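PDB 4GEY: porin B from Pseudomonas putida, which probably forms a beta-barrel channel for the uptake of sugars such as glucose across the outer membrane. Local coordinates for residues G172-V175 with G176-G180. The protein carries 2 engineered substitutions. Sequence-based numbering, arbitrary orientation.
Sequences GSQV and GNWVG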
loop_
_atom_site.group_PDB
_atom_site.type_symbol
_atom_site.label_atom_id
_atom_site.label_comp_id
_atom_site.label_asym_id
_atom_site.label_seq_id
_atom_site.Cartn_x
_atom_site.Cartn_y
_atom_site.Cartn_z
ATOM N N GLY A 172 1.023 -3.671 0.220
ATOM C CA GLY A 172 1.814 -2.464 0.050
ATOM C C GLY A 172 2.282 -1.870 1.354
ATOM O O GLY A 172 2.222 -2.525 2.390
ATOM N N SER A 173 2.747 -0.626 1.315
ATOM C CA SER A 173 3.257 0.000 2.538
ATOM C C SER A 173 2.119 0.449 3.444
ATOM O O SER A 173 1.320 1.312 3.076
ATOM C CB SER A 173 4.180 1.178 2.234
ATOM O OG SER A 173 4.410 1.925 3.417
ATOM N N GLN A 174 2.050 -0.143 4.629
ATOM C CA GLN A 174 0.944 0.129 5.532
ATOM C C GLN A 174 0.988 1.552 6.096
ATOM O O GLN A 174 -0.060 2.191 6.291
ATOM C CB GLN A 174 0.888 -0.935 6.618
ATOM C CG GLN A 174 0.670 -2.314 6.024
ATOM C CD GLN A 174 -0.532 -2.349 5.080
ATOM O OE1 GLN A 174 -1.646 -2.026 5.470
ATOM N NE2 GLN A 174 -0.299 -2.722 3.833
ATOM N N VAL A 175 2.200 2.056 6.318
ATOM C CA VAL A 175 2.377 3.441 6.720
ATOM C C VAL A 175 1.698 4.334 5.677
ATOM O O VAL A 175 1.074 5.338 6.013
ATOM C CB VAL A 175 3.879 3.794 6.902
ATOM C CG1 VAL A 175 4.072 5.271 7.192
ATOM C CG2 VAL A 175 4.478 2.954 8.026
ATOM N N GLY A 176 1.782 3.932 4.411
ATOM C CA GLY A 176 1.085 4.629 3.349
ATOM C C GLY A 176 -0.432 4.604 3.452
ATOM O O GLY A 176 -1.117 5.437 2.870
ATOM N N ASN A 177 -0.973 3.641 4.185
ATOM C CA ASN A 177 -2.412 3.571 4.334
ATOM C C ASN A 177 -2.912 4.441 5.486
ATOM O O ASN A 177 -3.878 5.186 5.347
ATOM C CB ASN A 177 -2.845 2.120 4.488
ATOM C CG ASN A 177 -2.599 1.315 3.230
ATOM O OD1 ASN A 177 -2.662 1.849 2.116
ATOM N ND2 ASN A 177 -2.301 0.032 3.395
ATOM N N TRP A 178 -2.224 4.369 6.613
ATOM C CA TRP A 178 -2.719 4.989 7.833
ATOM C C TRP A 178 -2.218 6.418 8.057
ATOM O O TRP A 178 -2.732 7.137 8.920
ATOM C CB TRP A 178 -2.410 4.067 9.021
ATOM C CG TRP A 178 -2.588 2.622 8.641
ATOM C CD1 TRP A 178 -1.736 1.591 8.898
ATOM C CD2 TRP A 178 -3.680 2.061 7.897
ATOM N NE1 TRP A 178 -2.234 0.421 8.370
ATOM C CE2 TRP A 178 -3.426 0.687 7.753
ATOM C CE3 TRP A 178 -4.856 2.589 7.346
ATOM C CZ2 TRP A 178 -4.292 -0.155 7.085
ATOM C CZ3 TRP A 178 -5.703 1.750 6.679
ATOM C CH2 TRP A 178 -5.424 0.398 6.556
ATOM N N VAL A 179 -1.218 6.825 7.283
ATOM C CA VAL A 179 -0.826 8.226 7.235
ATOM C C VAL A 179 -0.770 8.613 5.748
ATOM O O VAL A 179 0.039 9.413 5.283
ATOM C CB VAL A 179 0.437 8.530 8.152
ATOM C CG1 VAL A 179 1.510 7.501 7.992
ATOM C CG2 VAL A 179 0.982 9.955 7.985
ATOM N N GLY A 180 -1.698 8.020 5.007
ATOM C CA GLY A 180 -1.845 8.284 3.588
ATOM C C GLY A 180 -2.239 9.701 3.223
ATOM O O GLY A 180 -2.282 10.036 2.041
#
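Gln174 reaches Asn177 and Trp178 one turn further along the chain, through both its backbone carbonyl and its side-chain amide. The buried side is built round this carbonyl, which takes two backbone bonds. Gln174 O accepts from Asn177 N at 2.7 Å and from Trp178 N at 3.1 Å, and it also lies over one face of the Trp178 indole, offset toward the rim. Asn177 CB sits above the centre of that same face. The Gln174 side chain bends at chi2 (-52°) and folds back over the turn. There its OE1 takes a hydrogen bond of 3.0 Å from Asn177 ND2. OE1 lies in the plane of the Asn177 amide, but ND2 comes from well above the plane of the Gln174 side-chain carbonyl, and the two amide planes are 68° apart. Gln174 NE2 turns the other way and donates to Gly172 O at 2.9 Å, which holds the amide from both ends.

This is a short helix, residues 175-178, in a long loop between barrel strands 145-149 and 190-198. Ser173 OG caps its start with a weak bond of 3.5 Å from Gly176 N; its stronger partner is Asn159 OD1. At the other end, Val179 N donates to Val175 O. The two valines lie side by side, with Val175 CG1 3.5 Å from Val179 CG1, and both touch Tyr257 of the barrel wall. Trp178 packs against Thr317, His319 and Tyr329 on the same wall.

The more open side is at Asn177, which is partly exposed, unlike the buried Gln174, Val175 and Trp178. Its side chain comes within about 4 Å of the bound beta-D-glucopyranose, beside a pocket that includes Asn185 and Arg125.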